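Local coordinates for protein probable histone-lysine N-methyltransferase, H3 lysine-9 specific SUVH9 (Arabidopsis thaliana, PDB 4NJ5) that takes part in gene silencing, probably by binding methylated DNA and recruiting RNA polymerase V to chromatin, apparently without histone methyltransferase activity, at residues N261-L266 with R360-V365; F386-A391 with N456-I461; Y250-I255 with E275-E280; L266-D271 with T371-R376; D379-G384 with E492-M497. All blocks are in the same frame, centred on the assembly; numbering follows the deposited sequence.

In the fold
Contacts 1, 3 and 4 gather round one four-stranded sheet, in which strand 264-267 lies between 250-252 and 363-367, with 373-377 at the far edge. Contact 1 is its buried parallel strand pair, held by backbone bonds. Contact 4 passes across the intervening strand mainly through the Trp373 side chain, without hydrogen bonds between its segments, and contact 3, only partly buried, is an apolar patch beside the outer strand; Leu266 is shared by contacts 1 and 4. Contact 2, also buried, joins a second sheet to a 3-10 turn through a side-chain amide, and its Val457 packs on Val264, Leu363 and Val365 of contact 1. Contact 5, close to the centre of the chain, pairs two irregular segments by backbone bonds and one asparagine side chain.

Contact 1: residues N261-L266 with R360-V365; sequences NVPVYL and RNRLEV
The Tyr265 ring receives Glu364 OE1 at its edge, in the ring plane, 3.5 Å from CD2, with the carboxylate turned only 26° from the ring. Arg362 reaches the phenol end: its CD lies 3.7 Å from Tyr265 OH, and its guanidinium plane stands 64° to the ring. Phe253 packs edge-to-face with the same tyrosine, and the hydroxyl bonds to Leu238 O. Tyr265 and Glu364 belong to a parallel strand pair, 264-266 beside 363-365, which joins a strand from the pre-SET region to one from the SET region. Tyr265 anchors the pair with both backbone groups, its N donating to Leu363 O (2.9 Å) and its O accepting from Val365 N (2.9 Å). Glu364, with CG anti to the backbone N (chi1 172°), sends its carboxylate past the ring edge, where OE2 forms salt bridges with Arg376 and Arg246 and OE1 bonds to Tyr250 OH. On the opposite face, Leu266 CD1 packs 4.0 Å from Val365 CG1. Where the strands part, Val262 CG2 lies 3.3 Å from Asn361 O, and a water replaces direct bonding: it donates to Pro263 O and Asn361 O and accepts from Leu363 N at 2.6 Å.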
# COMPACT_ATOMS: atom_id res chain seq x y z
N ASN A 261 5.41 -6.53 19.44
CA ASN A 261 6.67 -7.12 19.00
C ASN A 261 7.51 -6.12 18.21
O ASN A 261 8.67 -6.38 17.89
CB ASN A 261 6.41 -8.38 18.17
CG ASN A 261 5.79 -9.49 18.99
OD1 ASN A 261 6.19 -9.73 20.13
ND2 ASN A 261 4.80 -10.16 18.43
N VAL A 262 6.90 -4.98 17.90
CA VAL A 262 7.61 -3.86 17.30
C VAL A 262 7.31 -2.60 18.11
O VAL A 262 6.24 -2.48 18.70
CB VAL A 262 7.21 -3.67 15.82
CG1 VAL A 262 7.88 -4.73 14.95
CG2 VAL A 262 5.70 -3.72 15.65
N PRO A 263 8.27 -1.67 18.16
CA PRO A 263 8.08 -0.43 18.93
C PRO A 263 7.05 0.49 18.29
O PRO A 263 6.93 0.51 17.07
CB PRO A 263 9.47 0.22 18.90
CG PRO A 263 10.13 -0.35 17.69
CD PRO A 263 9.62 -1.75 17.57
N VAL A 264 6.30 1.22 19.11
CA VAL A 264 5.33 2.18 18.60
C VAL A 264 5.77 3.60 18.93
O VAL A 264 5.77 4.00 20.09
CB VAL A 264 3.92 1.95 19.17
CG1 VAL A 264 2.93 2.94 18.56
CG2 VAL A 264 3.47 0.53 18.90
N TYR A 265 6.16 4.35 17.90
CA TYR A 265 6.72 5.68 18.11
C TYR A 265 5.69 6.69 18.59
O TYR A 265 4.51 6.59 18.25
CB TYR A 265 7.34 6.22 16.82
CG TYR A 265 8.64 5.59 16.39
CD1 TYR A 265 9.13 4.44 17.01
CD2 TYR A 265 9.39 6.15 15.37
CE1 TYR A 265 10.33 3.87 16.61
CE2 TYR A 265 10.58 5.60 14.97
CZ TYR A 265 11.05 4.46 15.58
OH TYR A 265 12.24 3.92 15.16
N LEU A 266 6.14 7.66 19.37
CA LEU A 266 5.30 8.78 19.78
C LEU A 266 6.04 10.08 19.49
O LEU A 266 7.07 10.36 20.09
CB LEU A 266 4.95 8.69 21.26
CG LEU A 266 4.12 9.87 21.76
CD1 LEU A 266 2.77 9.88 21.07
CD2 LEU A 266 3.96 9.84 23.27
N ARG A 360 3.08 -5.99 13.31
CA ARG A 360 4.44 -6.32 12.89
C ARG A 360 5.07 -5.14 12.14
O ARG A 360 6.26 -5.17 11.82
CB ARG A 360 4.43 -7.54 11.98
CG ARG A 360 4.00 -7.24 10.56
CD ARG A 360 3.54 -8.49 9.83
NE ARG A 360 2.96 -8.17 8.52
CZ ARG A 360 1.72 -7.72 8.34
NH1 ARG A 360 0.93 -7.51 9.38
NH2 ARG A 360 1.28 -7.47 7.12
N ASN A 361 4.27 -4.12 11.86
CA ASN A 361 4.76 -2.92 11.19
C ASN A 361 5.16 -1.84 12.19
O ASN A 361 4.59 -1.75 13.28
CB ASN A 361 3.71 -2.38 10.22
CG ASN A 361 3.56 -3.25 8.99
OD1 ASN A 361 2.52 -3.88 8.79
ND2 ASN A 361 4.60 -3.28 8.16
N ARG A 362 6.13 -1.01 11.82
CA ARG A 362 6.55 0.07 12.71
C ARG A 362 5.68 1.30 12.48
O ARG A 362 5.69 1.89 11.39
CB ARG A 362 8.04 0.39 12.51
CG ARG A 362 8.67 1.20 13.63
CD ARG A 362 10.19 1.27 13.50
NE ARG A 362 10.87 0.17 14.17
CZ ARG A 362 11.15 -1.00 13.60
NH1 ARG A 362 11.78 -1.94 14.30
NH2 ARG A 362 10.82 -1.23 12.34
N LEU A 363 4.92 1.67 13.50
CA LEU A 363 3.99 2.78 13.38
C LEU A 363 4.38 3.95 14.28
O LEU A 363 5.19 3.82 15.20
CB LEU A 363 2.57 2.33 13.74
CG LEU A 363 2.03 1.11 12.99
CD1 LEU A 363 0.66 0.73 13.54
CD2 LEU A 363 1.97 1.38 11.50
N GLU A 364 3.77 5.10 14.00
CA GLU A 364 4.07 6.33 14.70
C GLU A 364 2.80 7.10 15.00
O GLU A 364 2.00 7.40 14.10
CB GLU A 364 5.03 7.18 13.86
CG GLU A 364 5.28 8.58 14.39
CD GLU A 364 6.45 9.26 13.71
OE1 GLU A 364 7.61 8.86 13.98
OE2 GLU A 364 6.22 10.18 12.89
N VAL A 365 2.60 7.40 16.28
CA VAL A 365 1.51 8.24 16.73
C VAL A 365 2.07 9.65 16.86
O VAL A 365 2.96 9.90 17.67
CB VAL A 365 0.98 7.77 18.10
CG1 VAL A 365 -0.11 8.71 18.61
CG2 VAL A 365 0.47 6.35 18.00
O HOH W 1 4.58 -0.01 15.49

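Contact 2: residues F386-A391 with N456-I461; sequences FICEYA and NVACYI
Three hydrogen bonds tie Asn456 to the end of strand 386-389 and the residues that follow it. Its ND2 donates to Glu389 O (2.8 Å), which lies close to the amide plane, while OD1 accepts from Ala391 N at 3.0 Å, the donor standing well above the carbonyl plane. The amide reaches both because CG sits between the backbone N and the carbonyl carbon (chi1 72°); Asn456 N adds a weak bond to Ala391 O. A leucine in place of Asn456 would probably leave Ala391 N and Glu389 O without these mates and let the chain after the strand shift. The sulfur contact is of another kind: Cys459 SG lies over one face of the Tyr390 ring, 4.1 Å from its centroid and 20° off the normal. A water beyond the ring joins Tyr390 OH to Cys459 O. Apolar packing completes the interface, with Ala458 CB lodged between Cys388 SG (3.6 Å) and Tyr390 CD2 (4.0 Å). In active SET enzymes the equivalent of 456-461 leads into the asparagine-histidine-serine-cysteine motif of the pseudoknot. Here its 3-10 turn, 457-460, bridges two sheets: strand 386-389 on one side, itself paired with 485-490, and strands 363-367 and 373-377 on the other, where Val457 and Tyr460 meet Val365 and Val375.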
# COMPACT_ATOMS: atom_id res chain seq x y z
N PHE A 386 -2.65 -6.82 6.34
CA PHE A 386 -3.06 -6.63 7.73
C PHE A 386 -2.13 -5.66 8.44
O PHE A 386 -0.91 -5.79 8.37
CB PHE A 386 -3.09 -7.96 8.48
CG PHE A 386 -3.23 -7.83 9.97
CD1 PHE A 386 -4.40 -7.33 10.53
CD2 PHE A 386 -2.21 -8.23 10.82
CE1 PHE A 386 -4.54 -7.22 11.91
CE2 PHE A 386 -2.34 -8.12 12.20
CZ PHE A 386 -3.51 -7.61 12.75
N ILE A 387 -2.71 -4.68 9.12
CA ILE A 387 -1.91 -3.68 9.82
C ILE A 387 -1.82 -4.02 11.31
O ILE A 387 -0.74 -4.32 11.82
CB ILE A 387 -2.49 -2.26 9.61
CG1 ILE A 387 -2.50 -1.92 8.12
CG2 ILE A 387 -1.69 -1.23 10.39
CD1 ILE A 387 -3.26 -0.66 7.77
N CYS A 388 -2.95 -3.98 11.99
CA CYS A 388 -3.01 -4.24 13.41
C CYS A 388 -4.46 -4.42 13.82
O CYS A 388 -5.38 -4.13 13.05
CB CYS A 388 -2.43 -3.07 14.19
SG CYS A 388 -3.39 -1.55 13.96
N GLU A 389 -4.67 -4.89 15.05
CA GLU A 389 -5.99 -4.97 15.64
C GLU A 389 -6.41 -3.58 16.09
O GLU A 389 -5.56 -2.72 16.33
CB GLU A 389 -5.96 -5.94 16.83
CG GLU A 389 -7.31 -6.23 17.48
CD GLU A 389 -7.23 -7.33 18.54
OE1 GLU A 389 -6.19 -8.02 18.61
OE2 GLU A 389 -8.21 -7.49 19.31
N TYR A 390 -7.72 -3.35 16.18
CA TYR A 390 -8.25 -2.18 16.86
C TYR A 390 -8.60 -2.60 18.29
O TYR A 390 -9.69 -3.12 18.53
CB TYR A 390 -9.48 -1.63 16.14
CG TYR A 390 -10.04 -0.38 16.78
CD1 TYR A 390 -11.00 -0.45 17.78
CD2 TYR A 390 -9.60 0.88 16.38
CE1 TYR A 390 -11.51 0.70 18.37
CE2 TYR A 390 -10.09 2.03 16.97
CZ TYR A 390 -11.05 1.93 17.97
OH TYR A 390 -11.55 3.08 18.55
N ALA A 391 -7.68 -2.37 19.22
CA ALA A 391 -7.80 -2.94 20.57
C ALA A 391 -8.36 -2.00 21.63
O ALA A 391 -7.84 -0.91 21.86
CB ALA A 391 -6.46 -3.52 21.03
N ASN A 456 -4.68 0.51 22.14
CA ASN A 456 -3.43 0.34 21.39
C ASN A 456 -3.25 1.47 20.38
O ASN A 456 -4.01 2.44 20.39
CB ASN A 456 -3.42 -1.00 20.65
CG ASN A 456 -4.38 -1.02 19.46
OD1 ASN A 456 -5.43 -0.38 19.48
ND2 ASN A 456 -4.01 -1.77 18.43
N VAL A 457 -2.25 1.33 19.52
CA VAL A 457 -1.91 2.35 18.53
C VAL A 457 -3.10 2.72 17.64
O VAL A 457 -3.35 3.90 17.36
CB VAL A 457 -0.69 1.91 17.67
CG1 VAL A 457 -0.94 0.55 17.03
CG2 VAL A 457 -0.36 2.96 16.61
N ALA A 458 -3.87 1.70 17.25
CA ALA A 458 -4.97 1.85 16.31
C ALA A 458 -6.05 2.83 16.79
O ALA A 458 -6.81 3.36 15.98
CB ALA A 458 -5.59 0.50 16.01
N CYS A 459 -6.10 3.06 18.09
CA CYS A 459 -7.13 3.93 18.66
C CYS A 459 -6.80 5.40 18.46
O CYS A 459 -7.62 6.27 18.77
CB CYS A 459 -7.36 3.60 20.13
SG CYS A 459 -8.03 1.95 20.41
N TYR A 460 -5.61 5.68 17.95
CA TYR A 460 -5.23 7.05 17.64
C TYR A 460 -5.46 7.35 16.16
O TYR A 460 -5.21 8.47 15.69
CB TYR A 460 -3.78 7.32 18.05
CG TYR A 460 -3.48 7.03 19.50
CD1 TYR A 460 -3.68 7.99 20.48
CD2 TYR A 460 -3.00 5.78 19.90
CE1 TYR A 460 -3.42 7.73 21.82
CE2 TYR A 460 -2.73 5.51 21.24
CZ TYR A 460 -2.94 6.49 22.19
OH TYR A 460 -2.67 6.22 23.51
N ILE A 461 -5.96 6.36 15.41
CA ILE A 461 -6.26 6.55 14.00
C ILE A 461 -7.41 7.54 13.82
O ILE A 461 -8.47 7.39 14.41
CB ILE A 461 -6.59 5.22 13.30
CG1 ILE A 461 -5.39 4.28 13.34
CG2 ILE A 461 -7.03 5.46 11.86
CD1 ILE A 461 -5.61 2.95 12.64
O HOH W 2 -10.49 5.45 18.15

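Contact 3: residues Y250-I255 with E275-E280; sequences YINFDI and EPLYYE
Asn252, whose CB rests against Leu277 CD1, uses its OD1 to accept the backbone N-H of Asp254 at 2.8 Å, with an angle of 156° at the hydrogen. This Asx turn rounds off the chain just after the edge strand 250-252 of the four-stranded sheet that joins pre-SET and SET elements. Asp254 OD1 in turn accepts from Val264 N and binds Ser256 OG, which fastens the turn to the adjoining strand. Across the contact the meeting is wholly apolar. Leu277 is the wedge: its two methyls part to serve different partners, CD2 touching Ile251 CG2 at 3.7 Å and CD1 touching Ile255 CG2 at 3.6 Å. Its first torsion, -109°, is not staggered, for reasons that remain uncertain. Leu266 of strand 264-267 is touched by Ile251, Ile255, Pro276 and Leu277, and thus forms the floor on which both segments rest. The incoming segment is turned into a helix-like bend, with Tyr278 N bonded to Glu275 O at 2.9 Å, and Pro276 lies at the same patch. There the Pro276 CB makes a more distant approach, 4.4 Å, to Ile255 CD1.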
# COMPACT_ATOMS: atom_id res chain seq x y z
N TYR A 250 10.58 13.37 19.52
CA TYR A 250 10.32 12.02 19.99
C TYR A 250 10.26 11.93 21.51
O TYR A 250 11.28 11.90 22.20
CB TYR A 250 11.32 11.03 19.40
CG TYR A 250 11.04 10.70 17.95
CD1 TYR A 250 9.92 9.95 17.60
CD2 TYR A 250 11.87 11.14 16.94
CE1 TYR A 250 9.65 9.64 16.28
CE2 TYR A 250 11.60 10.84 15.61
CZ TYR A 250 10.49 10.09 15.29
OH TYR A 250 10.22 9.80 13.98
N ILE A 251 9.03 11.89 22.02
CA ILE A 251 8.77 11.78 23.44
C ILE A 251 9.16 10.39 23.93
O ILE A 251 9.83 10.24 24.95
CB ILE A 251 7.28 11.98 23.74
CG1 ILE A 251 6.81 13.33 23.21
CG2 ILE A 251 7.00 11.83 25.22
CD1 ILE A 251 5.32 13.39 22.94
N ASN A 252 8.74 9.39 23.17
CA ASN A 252 8.95 8.00 23.54
C ASN A 252 8.96 7.13 22.28
O ASN A 252 8.16 7.33 21.37
CB ASN A 252 7.84 7.54 24.49
CG ASN A 252 8.18 6.26 25.21
OD1 ASN A 252 8.14 5.17 24.63
ND2 ASN A 252 8.50 6.37 26.50
N PHE A 253 9.87 6.15 22.23
CA PHE A 253 10.01 5.33 21.03
C PHE A 253 9.21 4.03 21.07
O PHE A 253 9.23 3.25 20.11
CB PHE A 253 11.48 5.05 20.72
CG PHE A 253 12.15 6.16 19.95
CD1 PHE A 253 11.71 6.49 18.68
CD2 PHE A 253 13.22 6.86 20.49
CE1 PHE A 253 12.32 7.50 17.96
CE2 PHE A 253 13.83 7.87 19.79
CZ PHE A 253 13.38 8.19 18.52
N ASP A 254 8.51 3.80 22.17
CA ASP A 254 7.63 2.64 22.30
C ASP A 254 6.60 2.84 23.41
O ASP A 254 6.88 2.57 24.57
CB ASP A 254 8.46 1.37 22.57
CG ASP A 254 7.63 0.11 22.49
OD1 ASP A 254 6.53 0.17 21.91
OD2 ASP A 254 8.08 -0.94 22.99
N ILE A 255 5.41 3.32 23.04
CA ILE A 255 4.32 3.52 24.00
C ILE A 255 3.63 2.19 24.21
O ILE A 255 3.01 1.96 25.25
CB ILE A 255 3.29 4.54 23.51
CG1 ILE A 255 2.61 4.04 22.23
CG2 ILE A 255 3.94 5.88 23.30
CD1 ILE A 255 1.41 4.88 21.82
N GLU A 275 -0.44 13.08 25.94
CA GLU A 275 -1.60 12.25 26.32
C GLU A 275 -1.50 10.73 26.10
O GLU A 275 -1.87 9.96 26.98
CB GLU A 275 -2.89 12.79 25.70
CG GLU A 275 -4.10 11.86 25.88
CD GLU A 275 -5.41 12.47 25.43
OE1 GLU A 275 -5.97 13.30 26.19
OE2 GLU A 275 -5.90 12.12 24.33
N PRO A 276 -1.00 10.28 24.92
CA PRO A 276 -0.97 8.83 24.69
C PRO A 276 -0.21 8.03 25.75
O PRO A 276 -0.53 6.87 25.98
CB PRO A 276 -0.26 8.71 23.33
CG PRO A 276 -0.60 9.97 22.64
CD PRO A 276 -0.59 11.03 23.72
N LEU A 277 0.78 8.65 26.39
CA LEU A 277 1.54 8.01 27.46
C LEU A 277 0.65 7.62 28.64
O LEU A 277 0.86 6.60 29.29
CB LEU A 277 2.65 8.95 27.95
CG LEU A 277 4.10 8.62 27.61
CD1 LEU A 277 4.22 7.87 26.29
CD2 LEU A 277 4.93 9.90 27.56
N TYR A 278 -0.37 8.43 28.89
CA TYR A 278 -1.23 8.27 30.06
C TYR A 278 -2.30 7.18 29.97
O TYR A 278 -2.98 6.89 30.95
CB TYR A 278 -1.84 9.63 30.40
CG TYR A 278 -0.79 10.69 30.62
CD1 TYR A 278 0.30 10.45 31.44
CD2 TYR A 278 -0.88 11.93 29.99
CE1 TYR A 278 1.26 11.42 31.65
CE2 TYR A 278 0.08 12.90 30.20
CZ TYR A 278 1.14 12.63 31.03
OH TYR A 278 2.11 13.58 31.24
N TYR A 279 -2.46 6.58 28.79
CA TYR A 279 -3.31 5.39 28.69
C TYR A 279 -2.46 4.19 29.08
O TYR A 279 -1.23 4.23 29.00
CB TYR A 279 -3.83 5.19 27.27
CG TYR A 279 -4.71 6.31 26.76
CD1 TYR A 279 -6.08 6.31 27.01
CD2 TYR A 279 -4.18 7.34 26.01
CE1 TYR A 279 -6.88 7.34 26.53
CE2 TYR A 279 -4.97 8.36 25.53
CZ TYR A 279 -6.32 8.36 25.79
OH TYR A 279 -7.11 9.38 25.32
N GLU A 280 -3.12 3.11 29.50
CA GLU A 280 -2.42 1.85 29.65
C GLU A 280 -2.50 1.14 28.31
O GLU A 280 -3.59 0.89 27.80
CB GLU A 280 -3.06 0.99 30.74
CG GLU A 280 -2.54 -0.43 30.79
CD GLU A 280 -3.20 -1.27 31.86
OE1 GLU A 280 -3.55 -0.71 32.92
OE2 GLU A 280 -3.36 -2.48 31.64

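Contact 4: residues L266-D271 with T371-R376; sequences LFNDID and TGWGVR
Packing is tight at the six-membered end of the Trp373 indole, where CZ3 lies 3.6 Å from Leu266 CD1 and 3.5 Å from Phe267 O. The carbonyl oxygen meets the ring at its edge, near the plane, whereas the leucine side chain crosses the indole at about a right angle. Trp373 CH2 extends the contact to Asn268 CB (4.0 Å), with the amide of Asn268 standing 76° to the indole. Strands 264-267 and 373-377 are not neighbours in their mixed sheet; 363-367 runs between them, and the tryptophan, its CG anti to the carbonyl carbon (chi1 -68°), reaches across it, NE1 bonding to Asp273 OD2. Beyond, the chain leaves the sheet in a more exposed turn, which Asn268 organises. Its OD1 accepts from Ile270 N, closing an Asx turn, and from Asp271 N, making an Asx motif, both at 3.0 Å and from the same face, while ND2 bonds to Asp271 OD1 and Asp273 O. With an alanine replacing Asn268, the shared acceptor and the donor to Asp271 OD1 are gone, and the turn is likely to open. At the other end the segments barely meet: Arg376 NH1, salt-bridged to Glu364, approaches Phe267 CD2 only to 4.5 Å.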
# COMPACT_ATOMS: atom_id res chain seq x y z
N LEU A 266 6.14 7.66 19.37
CA LEU A 266 5.30 8.78 19.78
C LEU A 266 6.04 10.08 19.49
O LEU A 266 7.07 10.36 20.09
CB LEU A 266 4.95 8.69 21.26
CG LEU A 266 4.12 9.87 21.76
CD1 LEU A 266 2.77 9.88 21.07
CD2 LEU A 266 3.96 9.84 23.27
N PHE A 267 5.50 10.87 18.57
CA PHE A 267 6.18 12.05 18.08
C PHE A 267 5.34 13.31 18.24
O PHE A 267 4.14 13.29 17.99
CB PHE A 267 6.55 11.86 16.61
CG PHE A 267 7.36 12.99 16.04
CD1 PHE A 267 8.71 13.10 16.32
CD2 PHE A 267 6.77 13.94 15.22
CE1 PHE A 267 9.46 14.13 15.79
CE2 PHE A 267 7.51 14.97 14.69
CZ PHE A 267 8.86 15.07 14.98
N ASN A 268 5.97 14.40 18.66
CA ASN A 268 5.27 15.66 18.85
C ASN A 268 6.21 16.85 18.65
O ASN A 268 6.97 17.21 19.55
CB ASN A 268 4.62 15.71 20.23
CG ASN A 268 3.86 17.00 20.49
OD1 ASN A 268 3.66 17.82 19.58
ND2 ASN A 268 3.42 17.19 21.73
N ASP A 269 6.16 17.44 17.46
CA ASP A 269 6.99 18.59 17.13
C ASP A 269 6.17 19.87 17.13
O ASP A 269 6.58 20.88 16.55
CB ASP A 269 7.67 18.40 15.77
CG ASP A 269 6.67 18.36 14.62
OD1 ASP A 269 5.47 18.16 14.86
OD2 ASP A 269 7.11 18.51 13.45
N ILE A 270 5.02 19.83 17.78
CA ILE A 270 4.09 20.95 17.81
C ILE A 270 4.00 21.60 19.20
O ILE A 270 4.18 22.81 19.33
CB ILE A 270 2.68 20.52 17.32
CG1 ILE A 270 2.71 20.26 15.80
CG2 ILE A 270 1.64 21.57 17.68
CD1 ILE A 270 1.44 19.62 15.27
N ASP A 271 3.72 20.80 20.22
CA ASP A 271 3.67 21.31 21.60
C ASP A 271 4.18 20.30 22.63
O ASP A 271 4.95 19.40 22.30
CB ASP A 271 2.25 21.78 21.97
CG ASP A 271 1.21 20.69 21.82
OD1 ASP A 271 1.57 19.49 21.79
OD2 ASP A 271 0.01 21.03 21.74
N THR A 371 -6.29 16.99 13.40
CA THR A 371 -6.67 15.87 14.25
C THR A 371 -5.86 16.03 15.51
O THR A 371 -4.77 16.61 15.46
CB THR A 371 -6.35 14.49 13.62
OG1 THR A 371 -4.98 14.15 13.86
CG2 THR A 371 -6.62 14.51 12.13
N GLY A 372 -6.36 15.54 16.64
CA GLY A 372 -5.62 15.64 17.88
C GLY A 372 -4.31 14.86 17.83
O GLY A 372 -3.23 15.41 18.04
N TRP A 373 -4.43 13.57 17.54
CA TRP A 373 -3.28 12.73 17.28
C TRP A 373 -3.59 11.88 16.06
O TRP A 373 -4.75 11.59 15.77
CB TRP A 373 -2.95 11.84 18.49
CG TRP A 373 -2.45 12.60 19.69
CD1 TRP A 373 -3.21 13.18 20.67
CD2 TRP A 373 -1.09 12.88 20.02
NE1 TRP A 373 -2.40 13.79 21.59
CE2 TRP A 373 -1.09 13.62 21.22
CE3 TRP A 373 0.14 12.56 19.43
CZ2 TRP A 373 0.08 14.06 21.83
CZ3 TRP A 373 1.30 13.00 20.04
CH2 TRP A 373 1.27 13.73 21.23
N GLY A 374 -2.56 11.49 15.32
CA GLY A 374 -2.73 10.70 14.12
C GLY A 374 -1.75 9.54 14.09
O GLY A 374 -0.83 9.48 14.90
N VAL A 375 -1.96 8.62 13.17
CA VAL A 375 -1.08 7.46 13.05
C VAL A 375 -0.58 7.34 11.63
O VAL A 375 -1.35 7.45 10.67
CB VAL A 375 -1.82 6.17 13.44
CG1 VAL A 375 -0.90 4.97 13.28
CG2 VAL A 375 -2.36 6.26 14.86
N ARG A 376 0.72 7.11 11.48
CA ARG A 376 1.32 6.88 10.18
C ARG A 376 2.26 5.68 10.28
O ARG A 376 2.66 5.29 11.37
CB ARG A 376 2.10 8.11 9.72
CG ARG A 376 3.09 8.62 10.77
CD ARG A 376 4.11 9.58 10.17
NE ARG A 376 3.60 10.94 10.02
CZ ARG A 376 3.91 11.95 10.83
NH1 ARG A 376 4.73 11.76 11.85
NH2 ARG A 376 3.40 13.16 10.60

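Contact 5: residues D379-G384 with E492-M497; sequences DVLHAG and ENIPPM
Leu381 and Ile494 stand side by side, CB to CB at 4.2 Å, as an antiparallel hydrogen-bonded pair within two otherwise irregular segments of the SET domain. Leu381 N donates to Ile494 O (3.1 Å), lying in the carbonyl plane, and Ile494 N returns a 2.7 Å bond to Leu381 O. At one end Val380 crosses the Pro496 ring obliquely, its CG2 3.8 Å from the proline CD. At the other, Asn493 holds its amide against the opposing backbone: with CG anti to the carbonyl carbon (chi1 -64°), OD1 accepts from Ala383 N at 2.9 Å, the donor standing 39° out of the carbonyl plane. The Ala383 methyl packs on the backbone of Glu492. Asp379 points away from the segment 492-497, and its OD2 takes Arg362 N and Asn361 ND2. A water lies within bonding distance of both Asp379 O and Ile494 O. Val380 and Pro495 touch Ile83, consistent with a place at the junction of the SET and SRA regions, and Pro496 packs on helix 228-240. Two of the three direct hydrogen bonds are backbone to backbone, so the pairing probably depends more on the course of the chain than on the side chains.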
# COMPACT_ATOMS: atom_id res chain seq x y z
N ASP A 379 6.72 1.87 7.54
CA ASP A 379 6.88 0.83 6.54
C ASP A 379 5.92 1.05 5.38
O ASP A 379 4.94 1.77 5.49
CB ASP A 379 6.63 -0.55 7.16
CG ASP A 379 7.49 -0.80 8.39
OD1 ASP A 379 8.63 -0.29 8.43
OD2 ASP A 379 7.03 -1.51 9.31
N VAL A 380 6.24 0.43 4.25
CA VAL A 380 5.34 0.42 3.12
C VAL A 380 4.18 -0.50 3.47
O VAL A 380 4.39 -1.57 4.05
CB VAL A 380 6.06 -0.09 1.85
CG1 VAL A 380 5.07 -0.49 0.77
CG2 VAL A 380 7.03 0.97 1.34
N LEU A 381 2.96 -0.08 3.15
CA LEU A 381 1.80 -0.94 3.37
C LEU A 381 1.13 -1.21 2.04
O LEU A 381 0.76 -0.28 1.32
CB LEU A 381 0.82 -0.28 4.33
CG LEU A 381 1.36 0.06 5.71
CD1 LEU A 381 0.34 0.88 6.47
CD2 LEU A 381 1.71 -1.21 6.48
N HIS A 382 0.97 -2.48 1.71
CA HIS A 382 0.35 -2.84 0.44
C HIS A 382 -1.15 -3.12 0.58
O HIS A 382 -1.65 -3.37 1.68
CB HIS A 382 1.07 -4.02 -0.22
CG HIS A 382 0.95 -5.31 0.53
ND1 HIS A 382 1.89 -5.72 1.45
CD2 HIS A 382 0.03 -6.30 0.47
CE1 HIS A 382 1.54 -6.90 1.94
NE2 HIS A 382 0.41 -7.27 1.36
N ALA A 383 -1.85 -3.05 -0.55
CA ALA A 383 -3.29 -3.21 -0.59
C ALA A 383 -3.73 -4.57 -0.06
O ALA A 383 -3.25 -5.61 -0.51
CB ALA A 383 -3.80 -3.02 -2.01
N GLY A 384 -4.64 -4.56 0.92
CA GLY A 384 -5.18 -5.79 1.47
C GLY A 384 -4.35 -6.39 2.59
O GLY A 384 -4.70 -7.44 3.13
N GLU A 492 -5.27 0.19 0.29
CA GLU A 492 -4.50 0.45 -0.93
C GLU A 492 -3.00 0.43 -0.64
O GLU A 492 -2.59 0.20 0.50
CB GLU A 492 -4.91 1.79 -1.55
CG GLU A 492 -4.76 2.97 -0.61
CD GLU A 492 -5.27 4.27 -1.20
OE1 GLU A 492 -5.58 4.29 -2.41
OE2 GLU A 492 -5.37 5.27 -0.45
N ASN A 493 -2.20 0.66 -1.67
CA ASN A 493 -0.75 0.77 -1.48
C ASN A 493 -0.38 2.11 -0.86
O ASN A 493 -0.27 3.12 -1.55
CB ASN A 493 -0.02 0.55 -2.81
CG ASN A 493 -0.22 -0.85 -3.37
OD1 ASN A 493 -0.19 -1.83 -2.62
ND2 ASN A 493 -0.43 -0.95 -4.67
N ILE A 494 -0.19 2.10 0.46
CA ILE A 494 0.08 3.32 1.21
C ILE A 494 1.58 3.56 1.38
O ILE A 494 2.26 2.78 2.05
CB ILE A 494 -0.57 3.26 2.60
CG1 ILE A 494 -2.04 2.85 2.50
CG2 ILE A 494 -0.41 4.60 3.32
CD1 ILE A 494 -2.70 2.55 3.83
N PRO A 495 2.10 4.63 0.77
CA PRO A 495 3.51 4.99 1.00
C PRO A 495 3.73 5.40 2.46
O PRO A 495 2.78 5.84 3.11
CB PRO A 495 3.73 6.17 0.05
CG PRO A 495 2.38 6.69 -0.27
CD PRO A 495 1.44 5.52 -0.19
N PRO A 496 4.92 5.25 2.98
CA PRO A 496 5.21 5.64 4.34
C PRO A 496 5.00 7.12 4.56
O PRO A 496 5.15 7.92 3.68
CB PRO A 496 6.67 5.35 4.46
CG PRO A 496 6.94 4.31 3.51
CD PRO A 496 5.99 4.46 2.40
N MET A 497 4.56 7.42 5.75
CA MET A 497 4.31 8.74 6.28
C MET A 497 2.95 9.25 5.88
O MET A 497 2.56 10.28 6.30
CB MET A 497 5.42 9.73 5.97
CG MET A 497 6.81 9.24 6.26
SD MET A 497 7.04 8.88 7.97
CE MET A 497 7.25 7.16 7.97
O HOH W 3 2.47 3.03 4.80